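PDB 3MYV: SusD superfamily protein from Bacteroides vulgatus, which probably binds polysaccharides at the bacterial outer membrane, as other members of the SusD family do in glycan uptake. Local coordinates for residues Lys110-Ala115 with Thr176-Glu181; Glu169-Ala174 with Ala194-Ile199; Gln215-Ala220 with Glu336-Ala341. One frame throughout, in Å; residues are numbered along the deposited sequence.

Contact 1. Residues Lys110-Ala115 with Thr176-Glu181; sequences KGETMA and TLMSEE
In Leu177 and in selenomethionine Met178, CG turns opposite the carbonyl carbon and beside the backbone N (chi1 -61° and -74°), and both side chains then reach the backbone of Gly111. The pair illustrates how a helix can be approached closely where it carries a glycine: the CA atoms of Gly111 and Leu177 lie only 5.0 Å apart. Leu177 CB rests on Gly111 CA at 3.9 Å, and its CD1 lies beside Gly111, against the extended aliphatic chain of Lys110, meeting SE of selenomethionine Met114 at 4.2 Å. Met178 comes in beside it. Its CG sits 3.6 Å from Gly111 C, over the peptide leading to Glu112, and the bend at chi3 (82°) carries CE to Glu112 CB. Its SE meets the Ala115 methyl CB at 4.0 Å. Met178 is also the first residue to leave helical geometry after helix 160-177, so the contact spans the point where that helix ends and the chain turns towards helix 189-202, whose Lys189 and Ala192 the Met178 side chain also touches. The carboxylate of Glu112 points away, to Arg186 and Tyr24. No hydrogen bond links the two segments; their association is one of van der Waals contact, in which a bare patch of helix backbone takes two large apolar side chains and the polarisable selenium lies against carbon and a peptide group.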
loop_
_atom_site.group_PDB
_atom_site.type_symbol
_atom_site.label_atom_id
_atom_site.label_comp_id
_atom_site.label_asym_id
_atom_site.label_seq_id
_atom_site.Cartn_x
_atom_site.Cartn_y
_atom_site.Cartn_z
ATOM N N LYS A 110 -1.546 -19.056 -12.457
ATOM C CA LYS A 110 -2.755 -19.209 -11.639
ATOM C C LYS A 110 -2.534 -18.599 -10.238
ATOM O O LYS A 110 -3.351 -17.798 -9.765
ATOM C CB LYS A 110 -3.143 -20.667 -11.513
ATOM C CG LYS A 110 -4.306 -20.929 -10.557
ATOM C CD LYS A 110 -4.680 -22.422 -10.498
ATOM C CE LYS A 110 -5.633 -22.703 -9.324
ATOM N NZ LYS A 110 -6.039 -24.153 -9.245
ATOM N N GLY A 111 -1.431 -18.968 -9.596
ATOM C CA GLY A 111 -1.085 -18.422 -8.279
ATOM C C GLY A 111 -0.961 -16.912 -8.280
ATOM O O GLY A 111 -1.432 -16.210 -7.355
ATOM N N GLU A 112 -0.334 -16.399 -9.332
ATOM C CA GLU A 112 -0.090 -14.968 -9.442
ATOM C C GLU A 112 -1.417 -14.233 -9.600
ATOM O O GLU A 112 -1.624 -13.201 -8.989
ATOM C CB GLU A 112 0.845 -14.666 -10.623
ATOM C CG GLU A 112 1.200 -13.198 -10.743
ATOM C CD GLU A 112 2.083 -12.852 -11.937
ATOM O OE1 GLU A 112 2.495 -13.769 -12.691
ATOM O OE2 GLU A 112 2.358 -11.637 -12.122
ATOM N N THR A 113 -2.310 -14.787 -10.417
ATOM C CA THR A 113 -3.667 -14.246 -10.573
ATOM C C THR A 113 -4.415 -14.207 -9.234
ATOM O O THR A 113 -5.089 -13.232 -8.908
ATOM C CB THR A 113 -4.464 -15.063 -11.605
ATOM O OG1 THR A 113 -3.763 -15.064 -12.863
ATOM C CG2 THR A 113 -5.896 -14.497 -11.786
HETATM N N MSE A 114 -4.279 -15.258 -8.437
HETATM C CA MSE A 114 -4.873 -15.275 -7.115
HETATM C C MSE A 114 -4.250 -14.209 -6.223
HETATM O O MSE A 114 -4.951 -13.637 -5.393
HETATM C CB MSE A 114 -4.763 -16.662 -6.470
HETATM C CG MSE A 114 -5.534 -17.754 -7.209
HETATM SE SE MSE A 114 -5.080 -19.544 -6.588
HETATM C CE MSE A 114 -5.868 -19.461 -4.863
ATOM N N ALA A 115 -2.943 -13.966 -6.352
ATOM C CA ALA A 115 -2.275 -12.904 -5.559
ATOM C C ALA A 115 -2.859 -11.517 -5.917
ATOM O O ALA A 115 -3.119 -10.699 -5.037
ATOM C CB ALA A 115 -0.739 -12.945 -5.801
ATOM N N THR A 176 1.903 -21.189 -2.602
ATOM C CA THR A 176 2.359 -22.547 -2.874
ATOM C C THR A 176 2.500 -22.786 -4.377
ATOM O O THR A 176 3.255 -23.652 -4.773
ATOM C CB THR A 176 1.433 -23.644 -2.263
ATOM O OG1 THR A 176 0.172 -23.652 -2.938
ATOM C CG2 THR A 176 1.233 -23.424 -0.734
ATOM N N LEU A 177 1.758 -22.044 -5.199
ATOM C CA LEU A 177 1.794 -22.212 -6.664
ATOM C C LEU A 177 2.842 -21.382 -7.412
ATOM O O LEU A 177 3.167 -21.699 -8.549
ATOM C CB LEU A 177 0.434 -21.851 -7.262
ATOM C CG LEU A 177 -0.743 -22.698 -6.775
ATOM C CD1 LEU A 177 -2.023 -22.224 -7.439
ATOM C CD2 LEU A 177 -0.454 -24.169 -7.041
HETATM N N MSE A 178 3.323 -20.305 -6.799
HETATM C CA MSE A 178 4.095 -19.274 -7.502
HETATM C C MSE A 178 5.601 -19.540 -7.633
HETATM O O MSE A 178 6.198 -20.271 -6.845
HETATM C CB MSE A 178 3.855 -17.914 -6.820
HETATM C CG MSE A 178 2.476 -17.342 -7.132
HETATM SE SE MSE A 178 2.093 -15.799 -6.083
HETATM C CE MSE A 178 3.075 -14.567 -7.223
ATOM N N SER A 179 6.194 -18.913 -8.637
ATOM C CA SER A 179 7.609 -19.004 -8.896
ATOM C C SER A 179 8.384 -17.969 -8.102
ATOM O O SER A 179 7.904 -16.863 -7.888
ATOM C CB SER A 179 7.896 -18.790 -10.386
ATOM O OG SER A 179 9.285 -18.645 -10.588
ATOM N N GLU A 180 9.590 -18.330 -7.682
ATOM C CA GLU A 180 10.497 -17.387 -7.021
ATOM C C GLU A 180 11.233 -16.489 -7.987
ATOM O O GLU A 180 11.802 -15.481 -7.559
ATOM C CB GLU A 180 11.510 -18.128 -6.150
ATOM C CG GLU A 180 10.833 -18.795 -4.974
ATOM C CD GLU A 180 11.790 -19.329 -3.958
ATOM O OE1 GLU A 180 12.900 -19.764 -4.376
ATOM O OE2 GLU A 180 11.404 -19.309 -2.752
ATOM N N GLU A 181 11.244 -16.833 -9.278
ATOM C CA GLU A 181 11.948 -15.990 -10.247
ATOM C C GLU A 181 11.360 -14.566 -10.263
ATOM O O GLU A 181 10.160 -14.336 -10.025
ATOM C CB GLU A 181 11.970 -16.593 -11.660
ATOM C CG GLU A 181 12.661 -17.968 -11.779
ATOM C CD GLU A 181 14.067 -18.035 -11.182
ATOM O OE1 GLU A 181 14.947 -17.232 -11.563
ATOM O OE2 GLU A 181 14.296 -18.919 -10.331
#

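Contact 2. Residues Glu169-Ala174 with Ala194-Ile199; sequences ETLEEA and ALLARI. With EDO (1,2-ethanediol), chain I.
Arg198 NH1 donates a hydrogen bond of 2.7 Å to O2 of a 1,2-ethanediol molecule, probably from the crystallisation liquor; O2 lies at the edge of the guanidinium, near its plane. Leu195, one turn earlier on the same helix, meets Leu171 across an antiparallel helix pair, formed by helices 160-177 and 189-202, of the sort that recurs in the TPR-like architecture of the SusD family. The guanidinium is held by several groups: NE pairs with Glu336 OE2, NH2 binds the carbonyl oxygen of Val331, and the diol is shared with Tyr33 and Arg126. Such a network probably fixes the rotation of the group.

The interface between the two helices is quite different in character. The axes of segments 169-174 and 194-199 come within 10.0 Å at an angle of 152°, and Leu171 contributes the largest share of the buried surface, with Leu196 next. Leu171 has CG roughly opposite its own backbone N, although chi1 at -153° is twisted well off the regular value; with chi2 at 40°, this places CD2 among Leu195, Leu196 and Ile199. Leu171 CD2 lies 3.8 Å from Leu195 CG, 3.7 Å from Ile199 CD1 and 3.7 Å from Leu196 N. Leu171 and Leu196 point past each other in opposite directions, each branch lying alongside the other's stem, with Leu196 CD1 reaching back to Leu171 CB. At the margin the chain of Glu172 crosses Leu196 at about a right angle, while its carboxylate oxygen OE2 is hydrogen-bonded to the Tyr200 hydroxyl. Glu172 touches Leu196 through CG, which lies 3.8 Å from Leu196 CD2.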
loop_
_atom_site.group_PDB
_atom_site.type_symbol
_atom_site.label_atom_id
_atom_site.label_comp_id
_atom_site.label_asym_id
_atom_site.label_seq_id
_atom_site.Cartn_x
_atom_site.Cartn_y
_atom_site.Cartn_z
ATOM N N GLU A 169 -6.698 -17.174 2.794
ATOM C CA GLU A 169 -6.748 -18.516 2.193
ATOM C C GLU A 169 -6.261 -18.476 0.753
ATOM O O GLU A 169 -5.541 -19.366 0.303
ATOM C CB GLU A 169 -8.165 -19.080 2.204
ATOM C CG GLU A 169 -8.526 -19.872 3.423
ATOM C CD GLU A 169 -9.955 -20.443 3.365
ATOM O OE1 GLU A 169 -10.445 -20.786 2.252
ATOM O OE2 GLU A 169 -10.582 -20.529 4.448
ATOM N N THR A 170 -6.701 -17.456 0.035
ATOM C CA THR A 170 -6.296 -17.257 -1.348
ATOM C C THR A 170 -4.788 -17.056 -1.482
ATOM O O THR A 170 -4.128 -17.692 -2.309
ATOM C CB THR A 170 -7.041 -16.063 -1.935
ATOM O OG1 THR A 170 -8.428 -16.364 -1.936
ATOM C CG2 THR A 170 -6.579 -15.790 -3.352
ATOM N N LEU A 171 -4.238 -16.180 -0.654
ATOM C CA LEU A 171 -2.827 -15.873 -0.731
ATOM C C LEU A 171 -1.966 -17.035 -0.201
ATOM O O LEU A 171 -0.941 -17.331 -0.791
ATOM C CB LEU A 171 -2.574 -14.541 -0.014
ATOM C CG LEU A 171 -1.418 -13.632 -0.367
ATOM C CD1 LEU A 171 -1.129 -13.514 -1.849
ATOM C CD2 LEU A 171 -1.733 -12.290 0.311
ATOM N N GLU A 172 -2.408 -17.747 0.846
ATOM C CA GLU A 172 -1.681 -18.925 1.321
ATOM C C GLU A 172 -1.572 -19.962 0.185
ATOM O O GLU A 172 -0.495 -20.504 -0.064
ATOM C CB GLU A 172 -2.343 -19.532 2.581
ATOM C CG GLU A 172 -2.228 -18.630 3.799
ATOM C CD GLU A 172 -3.060 -19.116 4.989
ATOM O OE1 GLU A 172 -4.025 -19.877 4.787
ATOM O OE2 GLU A 172 -2.756 -18.717 6.131
ATOM N N GLU A 173 -2.664 -20.183 -0.545
ATOM C CA GLU A 173 -2.616 -21.087 -1.687
ATOM C C GLU A 173 -1.750 -20.541 -2.840
ATOM O O GLU A 173 -0.946 -21.288 -3.422
ATOM C CB GLU A 173 -4.018 -21.467 -2.154
ATOM C CG GLU A 173 -3.986 -22.465 -3.274
ATOM C CD GLU A 173 -5.346 -22.879 -3.787
ATOM O OE1 GLU A 173 -6.381 -22.501 -3.177
ATOM O OE2 GLU A 173 -5.357 -23.586 -4.817
ATOM N N ALA A 174 -1.904 -19.260 -3.159
ATOM C CA ALA A 174 -1.124 -18.606 -4.222
ATOM C C ALA A 174 0.379 -18.830 -4.043
ATOM O O ALA A 174 1.100 -19.190 -4.995
ATOM C CB ALA A 174 -1.431 -17.097 -4.277
ATOM N N ALA A 194 5.415 -11.438 1.145
ATOM C CA ALA A 194 5.515 -10.148 1.818
ATOM C C ALA A 194 4.100 -9.580 2.060
ATOM O O ALA A 194 3.791 -9.090 3.153
ATOM C CB ALA A 194 6.402 -9.165 1.008
ATOM N N LEU A 195 3.238 -9.663 1.040
ATOM C CA LEU A 195 1.876 -9.153 1.147
ATOM C C LEU A 195 1.090 -9.930 2.230
ATOM O O LEU A 195 0.370 -9.333 3.045
ATOM C CB LEU A 195 1.165 -9.233 -0.221
ATOM C CG LEU A 195 -0.288 -8.779 -0.307
ATOM C CD1 LEU A 195 -0.481 -7.362 0.195
ATOM C CD2 LEU A 195 -0.852 -8.928 -1.734
ATOM N N LEU A 196 1.243 -11.248 2.222
ATOM C CA LEU A 196 0.596 -12.132 3.212
ATOM C C LEU A 196 1.035 -11.795 4.642
ATOM O O LEU A 196 0.217 -11.831 5.567
ATOM C CB LEU A 196 0.906 -13.600 2.890
ATOM C CG LEU A 196 0.245 -14.666 3.776
ATOM C CD1 LEU A 196 -1.268 -14.446 3.808
ATOM C CD2 LEU A 196 0.586 -16.092 3.352
ATOM N N ALA A 197 2.334 -11.498 4.843
ATOM C CA ALA A 197 2.798 -11.100 6.183
ATOM C C ALA A 197 2.090 -9.814 6.599
ATOM O O ALA A 197 1.669 -9.699 7.754
ATOM C CB ALA A 197 4.303 -10.927 6.234
ATOM N N ARG A 198 1.961 -8.856 5.674
ATOM C CA ARG A 198 1.220 -7.609 5.973
ATOM C C ARG A 198 -0.215 -7.917 6.358
ATOM O O ARG A 198 -0.743 -7.372 7.345
ATOM C CB ARG A 198 1.280 -6.643 4.779
ATOM C CG ARG A 198 0.527 -5.341 4.938
ATOM C CD ARG A 198 0.202 -4.741 3.590
ATOM N NE ARG A 198 1.397 -4.188 2.941
ATOM C CZ ARG A 198 1.400 -3.623 1.742
ATOM N NH1 ARG A 198 0.275 -3.555 1.030
ATOM N NH2 ARG A 198 2.528 -3.140 1.240
ATOM N N ILE A 199 -0.872 -8.773 5.565
ATOM C CA ILE A 199 -2.281 -9.050 5.791
ATOM C C ILE A 199 -2.480 -9.790 7.121
ATOM O O ILE A 199 -3.423 -9.481 7.869
ATOM C CB ILE A 199 -2.933 -9.757 4.552
ATOM C CG1 ILE A 199 -3.038 -8.750 3.386
ATOM C CG2 ILE A 199 -4.345 -10.315 4.872
ATOM C CD1 ILE A 199 -3.301 -9.401 2.002
HETATM C C1 EDO I . 0.463 0.692 -0.705
HETATM O O1 EDO I . 0.171 1.032 0.645
HETATM C C2 EDO I . 0.952 -0.757 -0.805
HETATM O O2 EDO I . -0.160 -1.713 -0.858
#

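Contact 3. Residues Gln215-Ala220 with Glu336-Ala341; sequences QLIKDA and EVYLIA
Ile217 faces the Tyr338 ring with both of its branches, a compact example of how a beta-branched side chain can cover an aromatic face. With CG1 set beside the backbone N and CG2 opposite it (chi1 -68°), the two branches spread along one side of the ring, CD1 over its centre and CG2 over the CZ-OH end. CD1 makes a CH-pi contact, standing 4.0 Å from the ring centroid and only 12° from the ring normal. CG2 lies 3.6 Å from Tyr338 CZ and 3.4 Å from Tyr338 OH, beyond the rim of the ring. Tyr338 sets CG beside its own backbone N (chi1 -82°), and its second torsion turns the ring so that one face meets Ile217.

The same isoleucine also slides past Val337 in the opposite direction, with Ile217 CG1 against Val337 CG1 at 3.7 Å. The two methyls of Val337 divide the work: CG1, opposite the backbone N, meets Ile217, whereas CG2 meets Leu216 CD2 at 3.9 Å, the two side chains crossing at about a right angle. Segments 215-220 and 336-341 run in roughly opposite senses, their axes 10.0 Å apart. Helix 350-367 adds Tyr359, whose ring stands nearly perpendicular to that of Tyr338 and also touches Ile217 and Ala341.

On the outer side of helix 206-223, Gln215 folds along its own helix and NE2 donates to Asp219 OD1 at 2.9 Å. The oxygen is approached from above the carboxylate plane, while Asp219 OD2 pairs with Arg193 of helix 189-202. Polar groups thus bind along and between helices at the margin, whereas the segments meet mainly through aliphatic groups and a ring face, with the phenol oxygen touching only a methyl of Ile217, a contact that depends on dispersion and shape and makes no hydrogen bond across.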
loop_
_atom_site.group_PDB
_atom_site.type_symbol
_atom_site.label_atom_id
_atom_site.label_comp_id
_atom_site.label_asym_id
_atom_site.label_seq_id
_atom_site.Cartn_x
_atom_site.Cartn_y
_atom_site.Cartn_z
ATOM N N GLN A 215 10.875 -15.616 8.262
ATOM C CA GLN A 215 11.390 -16.616 7.331
ATOM C C GLN A 215 11.685 -15.982 5.987
ATOM O O GLN A 215 12.632 -16.387 5.302
ATOM C CB GLN A 215 10.409 -17.783 7.143
ATOM C CG GLN A 215 11.031 -18.959 6.371
ATOM C CD GLN A 215 12.243 -19.539 7.083
ATOM O OE1 GLN A 215 12.148 -19.970 8.235
ATOM N NE2 GLN A 215 13.384 -19.545 6.413
ATOM N N LEU A 216 10.863 -15.002 5.602
ATOM C CA LEU A 216 11.033 -14.294 4.334
ATOM C C LEU A 216 12.346 -13.517 4.344
ATOM O O LEU A 216 13.082 -13.494 3.338
ATOM C CB LEU A 216 9.818 -13.350 4.099
ATOM C CG LEU A 216 9.766 -12.529 2.809
ATOM C CD1 LEU A 216 9.861 -13.429 1.605
ATOM C CD2 LEU A 216 8.461 -11.675 2.736
ATOM N N ILE A 217 12.651 -12.867 5.465
ATOM C CA ILE A 217 13.923 -12.149 5.608
ATOM C C ILE A 217 15.091 -13.126 5.532
ATOM O O ILE A 217 16.092 -12.867 4.843
ATOM C CB ILE A 217 13.985 -11.359 6.926
ATOM C CG1 ILE A 217 12.987 -10.185 6.905
ATOM C CG2 ILE A 217 15.360 -10.821 7.186
ATOM C CD1 ILE A 217 12.679 -9.666 8.296
ATOM N N LYS A 218 14.947 -14.267 6.215
ATOM C CA LYS A 218 15.991 -15.278 6.192
ATOM C C LYS A 218 16.210 -15.811 4.776
ATOM O O LYS A 218 17.370 -15.953 4.340
ATOM C CB LYS A 218 15.677 -16.408 7.152
ATOM C CG LYS A 218 15.823 -16.019 8.615
ATOM C CD LYS A 218 15.244 -17.066 9.512
ATOM C CE LYS A 218 15.647 -16.866 10.952
ATOM N NZ LYS A 218 14.731 -17.717 11.802
ATOM N N ASP A 219 15.107 -16.061 4.059
ATOM C CA ASP A 219 15.183 -16.560 2.685
ATOM C C ASP A 219 15.810 -15.528 1.735
ATOM O O ASP A 219 16.606 -15.893 0.866
ATOM C CB ASP A 219 13.809 -16.985 2.153
ATOM C CG ASP A 219 13.210 -18.160 2.913
ATOM O OD1 ASP A 219 13.949 -18.859 3.671
ATOM O OD2 ASP A 219 11.981 -18.364 2.780
ATOM N N ALA A 220 15.447 -14.254 1.868
ATOM C CA ALA A 220 16.127 -13.183 1.097
ATOM C C ALA A 220 17.650 -13.192 1.308
ATOM O O ALA A 220 18.437 -13.028 0.356
ATOM C CB ALA A 220 15.563 -11.816 1.462
ATOM N N GLU A 336 9.695 -2.998 4.642
ATOM C CA GLU A 336 8.394 -3.229 5.285
ATOM C C GLU A 336 8.374 -4.530 6.071
ATOM O O GLU A 336 7.824 -4.572 7.175
ATOM C CB GLU A 336 7.229 -3.223 4.291
ATOM C CG GLU A 336 5.878 -3.305 4.990
ATOM C CD GLU A 336 4.688 -3.589 4.062
ATOM O OE1 GLU A 336 4.866 -3.518 2.838
ATOM O OE2 GLU A 336 3.580 -3.831 4.589
ATOM N N VAL A 337 8.948 -5.583 5.504
ATOM C CA VAL A 337 8.944 -6.890 6.137
ATOM C C VAL A 337 9.699 -6.853 7.478
ATOM O O VAL A 337 9.239 -7.423 8.477
ATOM C CB VAL A 337 9.515 -7.970 5.219
ATOM C CG1 VAL A 337 9.467 -9.347 5.922
ATOM C CG2 VAL A 337 8.769 -8.008 3.879
ATOM N N TYR A 338 10.829 -6.163 7.504
ATOM C CA TYR A 338 11.553 -5.929 8.757
ATOM C C TYR A 338 10.639 -5.245 9.784
ATOM O O TYR A 338 10.582 -5.646 10.943
ATOM C CB TYR A 338 12.816 -5.096 8.514
ATOM C CG TYR A 338 14.015 -5.898 8.014
ATOM C CD1 TYR A 338 14.090 -6.361 6.698
ATOM C CD2 TYR A 338 15.086 -6.171 8.852
ATOM C CE1 TYR A 338 15.206 -7.089 6.247
ATOM C CE2 TYR A 338 16.188 -6.905 8.419
ATOM C CZ TYR A 338 16.240 -7.364 7.123
ATOM O OH TYR A 338 17.338 -8.071 6.685
ATOM N N LEU A 339 9.921 -4.214 9.351
ATOM C CA LEU A 339 9.003 -3.509 10.260
ATOM C C LEU A 339 7.802 -4.364 10.662
ATOM O O LEU A 339 7.345 -4.234 11.793
ATOM C CB LEU A 339 8.568 -2.165 9.682
ATOM C CG LEU A 339 9.713 -1.168 9.556
ATOM C CD1 LEU A 339 9.314 0.017 8.700
ATOM C CD2 LEU A 339 10.232 -0.706 10.921
ATOM N N ILE A 340 7.304 -5.242 9.774
ATOM C CA ILE A 340 6.238 -6.195 10.165
ATOM C C ILE A 340 6.753 -7.154 11.271
ATOM O O ILE A 340 6.090 -7.377 12.291
ATOM C CB ILE A 340 5.714 -7.004 8.942
ATOM C CG1 ILE A 340 4.991 -6.061 7.944
ATOM C CG2 ILE A 340 4.834 -8.201 9.435
ATOM C CD1 ILE A 340 4.693 -6.664 6.559
ATOM N N ALA A 341 7.932 -7.715 11.075
ATOM C CA ALA A 341 8.517 -8.569 12.114
ATOM C C ALA A 341 8.694 -7.800 13.447
ATOM O O ALA A 341 8.396 -8.327 14.533
ATOM C CB ALA A 341 9.865 -9.132 11.644
#

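Contact 1 and contact 2 both use helix 160-177, at its C-terminal end and the turns just before it, and their centres lie 11 Å apart; along the chain their segments alternate, 110-115, 169-174, 176-181, 194-199. They touch directly, Gly111 and Met114 meeting Ala174 and Thr170. Contact 3 follows in the chain, with its centre 14 Å from contact 2 and 19 Å from contact 1. Helices 189-202 and 206-223 are consecutive, and Ala194 against Leu216 and Arg198 against Ile340 join contact 2 to contact 3. The contacts thus join helices 103-128, 160-177, 189-202, 206-223 and 334-348 in a connected series that ties the last to the earlier helices of the SusD fold.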